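Local coordinates for protein aldose 1-epimerase (Caenorhabditis elegans, PDB 1LUR) that probably catalyses the interconversion of the alpha and beta anomers of aldose sugars such as galactose, as a mutarotase of the GalM type, at residues A25-F30 and V143-N148; K78-H83 and M91-G96; D200-T205 and D236-L241. All blocks are in the same frame, centred on the assembly; numbering follows the deposited sequence.

Three contacts of very different span tie this beta-rich chain together. From the N terminus, residues 25-30 open contact 1, which closes only at 143-148, joining the four-stranded sheet to the nine-stranded one. Contact 2 falls wholly within that long excursion: 78-83 runs into the first strand of the small hairpin 81-84/87-90, and 91-96 leaves its second strand. Contact 3 follows in series, tying 200-205 to strand 238-243 of the seven-stranded sheet. Contact 1 lies across the chain's centre from both others, its own centre about 30 Å from that of contact 2. Contacts 2 and 3 touch, with Lys78 CB 3.7 Å from Cys203 SG.

Contact 1: residues A25-F30 and V143-N148; sequences ATLLPF and VTYTVN
Leu27 and Tyr145 show how a methyl group on a ring can join two sheets, here the N-terminal four-stranded sheet and the nine-stranded sheet of the mutarotase-type beta-sandwich fold. Strand 24-28, from the former, faces strand 138-147, from the latter, with the CA atoms of Leu27 and Tyr145 8.2 Å apart. The tight part is a CH-pi contact: Leu27 CD1 sits 3.5 Å from the centroid of the Tyr145 ring and only 8° off its normal, so it is nearly equidistant from the ring carbons. Leu27 CG follows beside it, 3.8 Å from Tyr145 CD1. Tyr145 turns CG beside its own backbone N (chi1 -73°), presenting a face to the leucine, and its hydroxyl is hydrogen-bonded to Ala32 O beyond strand 24-28. Without the ring, as with an alanine here, Leu27 CD1 would probably face a gap and Ala32 O would lose its hydroxyl partner. Val122 and Phe124 of the adjacent strand 121-129 also touch Leu27, extending the apolar layer. The other side of strand 138-147 is looser and partly open to solvent: there the hydroxyls of Thr144 and Thr146 are hydrogen-bonded to Ser123 and Ser121 of strand 121-129. Two residues along from the ring, the packing between the sheets thins to a single apolar touch, Ala25 CB against Val147 CG1 at 4.2 Å.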
# COMPACT_ATOMS: atom_id res chain seq x y z
N ALA A 25 -15.81 -0.09 5.85
CA ALA A 25 -14.80 0.30 4.88
C ALA A 25 -15.50 0.94 3.68
O ALA A 25 -16.52 0.43 3.21
CB ALA A 25 -14.01 -0.91 4.42
N THR A 26 -14.96 2.05 3.21
CA THR A 26 -15.55 2.73 2.07
C THR A 26 -14.54 2.70 0.92
O THR A 26 -13.41 3.16 1.07
CB THR A 26 -15.90 4.18 2.40
OG1 THR A 26 -16.79 4.21 3.53
CG2 THR A 26 -16.59 4.84 1.22
N LEU A 27 -14.96 2.15 -0.21
CA LEU A 27 -14.10 2.05 -1.38
C LEU A 27 -14.55 2.98 -2.51
O LEU A 27 -15.68 3.45 -2.52
CB LEU A 27 -14.07 0.61 -1.89
CG LEU A 27 -13.65 -0.48 -0.90
CD1 LEU A 27 -12.35 -0.07 -0.22
CD2 LEU A 27 -14.75 -0.69 0.14
N LEU A 28 -13.64 3.21 -3.45
CA LEU A 28 -13.92 4.07 -4.60
C LEU A 28 -13.39 3.38 -5.85
O LEU A 28 -12.22 2.99 -5.91
CB LEU A 28 -13.22 5.42 -4.40
CG LEU A 28 -13.51 6.56 -5.39
CD1 LEU A 28 -14.98 6.96 -5.31
CD2 LEU A 28 -12.62 7.75 -5.06
N PRO A 29 -14.25 3.21 -6.87
CA PRO A 29 -13.86 2.56 -8.12
C PRO A 29 -12.60 3.18 -8.72
O PRO A 29 -11.77 2.48 -9.30
CB PRO A 29 -15.08 2.78 -9.01
CG PRO A 29 -16.21 2.76 -8.03
CD PRO A 29 -15.66 3.61 -6.90
N PHE A 30 -12.46 4.49 -8.57
CA PHE A 30 -11.30 5.18 -9.10
C PHE A 30 -10.06 4.76 -8.32
O PHE A 30 -9.94 5.01 -7.12
CB PHE A 30 -11.47 6.70 -9.00
CG PHE A 30 -10.31 7.47 -9.54
CD1 PHE A 30 -10.02 7.46 -10.91
CD2 PHE A 30 -9.47 8.17 -8.69
CE1 PHE A 30 -8.92 8.15 -11.41
CE2 PHE A 30 -8.37 8.87 -9.18
CZ PHE A 30 -8.09 8.85 -10.55
N VAL A 143 -9.10 -6.74 -7.85
CA VAL A 143 -8.81 -6.48 -6.45
C VAL A 143 -10.09 -6.55 -5.64
O VAL A 143 -11.11 -5.96 -6.02
CB VAL A 143 -8.18 -5.08 -6.28
CG1 VAL A 143 -8.22 -4.66 -4.81
CG2 VAL A 143 -6.75 -5.10 -6.79
N THR A 144 -10.04 -7.26 -4.52
CA THR A 144 -11.21 -7.40 -3.66
C THR A 144 -10.95 -6.94 -2.24
O THR A 144 -9.87 -7.18 -1.68
CB THR A 144 -11.69 -8.88 -3.60
OG1 THR A 144 -11.96 -9.35 -4.92
CG2 THR A 144 -12.97 -8.99 -2.75
N TYR A 145 -11.93 -6.25 -1.67
CA TYR A 145 -11.85 -5.76 -0.31
C TYR A 145 -12.99 -6.48 0.40
O TYR A 145 -14.13 -6.44 -0.08
CB TYR A 145 -12.09 -4.26 -0.22
CG TYR A 145 -10.97 -3.39 -0.73
CD1 TYR A 145 -10.97 -2.94 -2.05
CD2 TYR A 145 -9.96 -2.95 0.12
CE1 TYR A 145 -9.99 -2.06 -2.51
CE2 TYR A 145 -8.97 -2.07 -0.33
CZ TYR A 145 -9.00 -1.63 -1.65
OH TYR A 145 -8.05 -0.73 -2.09
N THR A 146 -12.69 -7.13 1.51
CA THR A 146 -13.70 -7.85 2.27
C THR A 146 -13.50 -7.66 3.76
O THR A 146 -12.37 -7.62 4.25
CB THR A 146 -13.62 -9.36 1.96
OG1 THR A 146 -13.82 -9.58 0.56
CG2 THR A 146 -14.67 -10.14 2.76
N VAL A 147 -14.60 -7.49 4.49
CA VAL A 147 -14.53 -7.32 5.94
C VAL A 147 -15.26 -8.53 6.50
O VAL A 147 -16.22 -9.00 5.91
CB VAL A 147 -15.24 -6.03 6.40
CG1 VAL A 147 -14.41 -4.81 6.03
CG2 VAL A 147 -16.63 -5.95 5.77
N ASN A 148 -14.79 -9.04 7.64
CA ASN A 148 -15.44 -10.21 8.23
C ASN A 148 -15.73 -10.05 9.72
O ASN A 148 -15.43 -9.02 10.31
CB ASN A 148 -14.60 -11.47 8.01
CG ASN A 148 -13.20 -11.34 8.59
OD1 ASN A 148 -13.00 -10.78 9.66
ND2 ASN A 148 -12.23 -11.90 7.89

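Contact 2: residues K78-H83 and M91-G96; sequences KNSTLH and MTPNNG
Ser80 turns its OG toward Pro93 by placing it beside its own backbone N and anti to the carbonyl carbon (chi1 -56°), on a backbone that lies in the left-handed region. The hydroxyl oxygen thus comes up against the proline ring, 3.3 Å from Pro93 CG and almost as near to Pro93 CA. This is an apolar surface, and the polar partner of OG lies elsewhere, in a hydrogen bond to Pro97 O. Behind it, Ser80 CB rests 3.5 Å from Met91 O. The backbones are joined at the same place: Met91 N, of a selenomethionine, donates to Ser80 O at 2.9 Å, in the carbonyl plane and nearly straight at 169°. That bond lies just beyond the beta hairpin of strands 81-84 and 87-90, and carries its antiparallel pairing one step past the open end. Farther on, Asn94 and Asn95 both face His98 in a classic beta bulge. On the other arm, in the turn before strand 81-84, Thr81 OG1 reaches back to Asn79 O at 2.9 Å, approaching from above the carbonyl plane. Tyr99 touches both Ser80 and Met91.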
# COMPACT_ATOMS: atom_id res chain seq x y z
N LYS A 78 14.04 2.14 -11.41
CA LYS A 78 15.25 2.95 -11.47
C LYS A 78 15.54 3.56 -12.83
O LYS A 78 15.69 2.86 -13.83
CB LYS A 78 16.45 2.13 -11.01
CG LYS A 78 17.75 2.93 -10.89
CD LYS A 78 18.83 2.11 -10.19
CE LYS A 78 20.22 2.71 -10.41
NZ LYS A 78 20.30 4.13 -9.96
N ASN A 79 15.62 4.89 -12.85
CA ASN A 79 15.89 5.66 -14.06
C ASN A 79 14.89 5.42 -15.19
O ASN A 79 15.21 5.57 -16.37
CB ASN A 79 17.32 5.40 -14.54
CG ASN A 79 18.36 5.84 -13.51
OD1 ASN A 79 18.13 6.79 -12.76
ND2 ASN A 79 19.51 5.17 -13.49
N SER A 80 13.67 5.07 -14.82
CA SER A 80 12.62 4.83 -15.80
C SER A 80 13.01 3.88 -16.93
O SER A 80 12.49 4.00 -18.04
CB SER A 80 12.18 6.16 -16.41
OG SER A 80 11.76 7.08 -15.42
N THR A 81 13.91 2.94 -16.64
CA THR A 81 14.33 1.99 -17.65
C THR A 81 14.53 0.61 -17.03
O THR A 81 14.96 0.50 -15.89
CB THR A 81 15.66 2.40 -18.30
OG1 THR A 81 15.62 3.79 -18.62
CG2 THR A 81 15.90 1.58 -19.57
N LEU A 82 14.22 -0.43 -17.80
CA LEU A 82 14.37 -1.80 -17.33
C LEU A 82 14.53 -2.72 -18.52
O LEU A 82 14.29 -2.32 -19.66
CB LEU A 82 13.14 -2.24 -16.51
CG LEU A 82 11.78 -2.33 -17.20
CD1 LEU A 82 11.66 -3.65 -17.98
CD2 LEU A 82 10.68 -2.24 -16.16
N HIS A 83 14.96 -3.94 -18.25
CA HIS A 83 15.15 -4.92 -19.30
C HIS A 83 14.22 -6.07 -18.99
O HIS A 83 14.21 -6.59 -17.88
CB HIS A 83 16.61 -5.40 -19.33
CG HIS A 83 17.60 -4.30 -19.57
ND1 HIS A 83 18.06 -3.48 -18.56
CD2 HIS A 83 18.17 -3.86 -20.71
CE1 HIS A 83 18.88 -2.58 -19.07
NE2 HIS A 83 18.97 -2.79 -20.37
N MSE A 91 10.41 4.36 -20.09
CA MSE A 91 9.22 5.16 -19.89
C MSE A 91 9.60 6.63 -19.67
O MSE A 91 10.78 6.96 -19.54
CB MSE A 91 8.45 4.62 -18.67
CG MSE A 91 7.79 3.25 -18.87
SE MSE A 91 8.98 1.72 -19.06
CE MSE A 91 8.89 1.47 -20.99
N THR A 92 8.60 7.50 -19.68
CA THR A 92 8.84 8.93 -19.47
C THR A 92 8.85 9.14 -17.96
O THR A 92 7.88 8.78 -17.28
CB THR A 92 7.72 9.80 -20.10
OG1 THR A 92 7.74 9.67 -21.53
CG2 THR A 92 7.91 11.27 -19.72
N PRO A 93 9.94 9.67 -17.40
CA PRO A 93 10.02 9.90 -15.95
C PRO A 93 8.85 10.72 -15.42
O PRO A 93 8.40 11.66 -16.08
CB PRO A 93 11.35 10.62 -15.78
CG PRO A 93 12.19 10.01 -16.85
CD PRO A 93 11.24 9.97 -18.04
N ASN A 94 8.35 10.36 -14.24
CA ASN A 94 7.22 11.08 -13.64
C ASN A 94 7.52 11.46 -12.18
O ASN A 94 6.71 12.12 -11.53
CB ASN A 94 5.97 10.22 -13.68
CG ASN A 94 6.01 9.09 -12.67
OD1 ASN A 94 7.06 8.52 -12.41
ND2 ASN A 94 4.85 8.76 -12.10
N ASN A 95 8.67 11.03 -11.68
CA ASN A 95 9.09 11.31 -10.32
C ASN A 95 10.61 11.34 -10.32
O ASN A 95 11.26 10.30 -10.19
CB ASN A 95 8.59 10.23 -9.36
CG ASN A 95 9.19 10.36 -7.97
OD1 ASN A 95 10.33 9.95 -7.73
ND2 ASN A 95 8.42 10.94 -7.05
N GLY A 96 11.17 12.53 -10.48
CA GLY A 96 12.61 12.64 -10.51
C GLY A 96 12.98 11.93 -11.79
O GLY A 96 12.22 12.00 -12.76

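Contact 3: residues D200-T205 and D236-L241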
# COMPACT_ATOMS: atom_id res chain seq x y z
N ASP A 200 19.52 8.96 -2.27
CA ASP A 200 18.95 10.28 -1.98
C ASP A 200 17.55 10.47 -2.55
O ASP A 200 16.71 11.15 -1.95
CB ASP A 200 19.85 11.38 -2.55
CG ASP A 200 21.32 11.00 -2.52
OD1 ASP A 200 21.68 9.98 -3.14
OD2 ASP A 200 22.11 11.74 -1.88
N THR A 201 17.30 9.89 -3.72
CA THR A 201 16.00 10.00 -4.37
C THR A 201 15.07 8.89 -3.90
O THR A 201 14.00 8.67 -4.47
CB THR A 201 16.14 9.88 -5.89
OG1 THR A 201 16.57 8.56 -6.23
CG2 THR A 201 17.16 10.87 -6.41
N PHE A 202 15.50 8.19 -2.86
CA PHE A 202 14.74 7.09 -2.30
C PHE A 202 14.51 5.96 -3.29
O PHE A 202 13.47 5.31 -3.28
CB PHE A 202 13.41 7.60 -1.73
CG PHE A 202 13.57 8.47 -0.52
CD1 PHE A 202 13.68 9.86 -0.65
CD2 PHE A 202 13.69 7.91 0.75
CE1 PHE A 202 13.91 10.66 0.46
CE2 PHE A 202 13.92 8.71 1.87
CZ PHE A 202 14.03 10.09 1.73
N CYS A 203 15.49 5.74 -4.16
CA CYS A 203 15.39 4.67 -5.14
C CYS A 203 16.35 3.60 -4.66
O CYS A 203 17.50 3.90 -4.31
CB CYS A 203 15.79 5.12 -6.54
SG CYS A 203 15.69 3.76 -7.74
N PRO A 204 15.90 2.34 -4.64
CA PRO A 204 16.76 1.24 -4.19
C PRO A 204 18.10 1.20 -4.90
O PRO A 204 18.20 1.52 -6.09
CB PRO A 204 15.92 0.00 -4.50
CG PRO A 204 14.51 0.50 -4.28
CD PRO A 204 14.54 1.85 -4.96
N THR A 205 19.14 0.81 -4.17
CA THR A 205 20.48 0.73 -4.73
C THR A 205 20.79 -0.72 -5.09
O THR A 205 21.75 -1.00 -5.80
CB THR A 205 21.52 1.21 -3.72
OG1 THR A 205 21.43 0.40 -2.53
CG2 THR A 205 21.28 2.66 -3.35
N ASP A 236 11.84 10.53 8.39
CA ASP A 236 11.97 10.32 6.95
C ASP A 236 11.84 8.86 6.56
O ASP A 236 12.49 8.39 5.62
CB ASP A 236 13.30 10.87 6.44
CG ASP A 236 14.50 10.31 7.18
OD1 ASP A 236 14.59 9.07 7.33
OD2 ASP A 236 15.35 11.11 7.61
N LEU A 237 11.00 8.13 7.29
CA LEU A 237 10.80 6.72 7.00
C LEU A 237 10.15 6.63 5.62
O LEU A 237 9.23 7.39 5.31
CB LEU A 237 9.88 6.10 8.05
CG LEU A 237 9.61 4.60 7.92
CD1 LEU A 237 10.91 3.82 8.01
CD2 LEU A 237 8.66 4.17 9.03
N ASP A 238 10.64 5.71 4.80
CA ASP A 238 10.11 5.52 3.45
C ASP A 238 10.98 4.46 2.80
O ASP A 238 11.61 4.70 1.77
CB ASP A 238 10.19 6.84 2.66
CG ASP A 238 9.69 6.71 1.23
OD1 ASP A 238 8.86 5.81 0.96
OD2 ASP A 238 10.10 7.53 0.38
N ASN A 239 10.99 3.28 3.41
CA ASN A 239 11.77 2.15 2.93
C ASN A 239 11.03 0.84 2.97
O ASN A 239 9.95 0.72 3.55
CB ASN A 239 13.03 1.98 3.79
CG ASN A 239 13.85 3.24 3.90
OD1 ASN A 239 14.97 3.30 3.41
ND2 ASN A 239 13.29 4.26 4.55
N ASP A 240 11.65 -0.16 2.36
CA ASP A 240 11.14 -1.52 2.27
C ASP A 240 11.69 -2.30 3.46
O ASP A 240 12.90 -2.36 3.66
CB ASP A 240 11.67 -2.20 1.01
CG ASP A 240 10.92 -1.82 -0.25
OD1 ASP A 240 10.33 -0.72 -0.33
OD2 ASP A 240 10.95 -2.65 -1.19
N LEU A 241 10.80 -2.90 4.26
CA LEU A 241 11.24 -3.68 5.41
C LEU A 241 10.98 -5.14 5.04
O LEU A 241 9.83 -5.55 4.87
CB LEU A 241 10.47 -3.27 6.67
CG LEU A 241 11.07 -2.12 7.50
CD1 LEU A 241 12.32 -2.61 8.20
CD2 LEU A 241 11.40 -0.93 6.61
O HOH W 1 11.48 3.97 -1.28
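Phe202 packs its ring against the carboxylate of Asp238, at the start of strand 238-243, and its atoms can be followed outward one by one. CB starts 3.9 Å from Asp238 OD2. The same oxygen lies 3.7 Å from Phe202 CG and closest of all, 3.6 Å, to CD2, which also comes within about 4.0 Å of Asp238 O. One atom farther, Phe202 CE2 is 4.0 Å from Asp236 O, beyond the carboxylate. Ring and carboxylate planes are 34° apart, and the oxygens approach the ring obliquely. With its chi1 of 179°, Asp238 carries CG anti to its backbone N, extending the carboxylate from the strand to Phe202. The strand is part of the seven-stranded antiparallel sheet, between strands 194-198 and 275-279, and begins with a classic beta bulge in which Asp238 and Asn239 both face Leu278. The second carboxylate oxygen, OD1, is hydrogen-bonded to His277 NE2, while Asp240 OD1 binds ND1 of the same imidazole, so both of its nitrogens are held. A bound sulfate, probably from the crystallisation liquor, lies about 6 Å from the Phe202 side chain. The backbones are bridged by one water, which donates to Phe202 O and to Asp238 O, each 3.1 Å from the water oxygen.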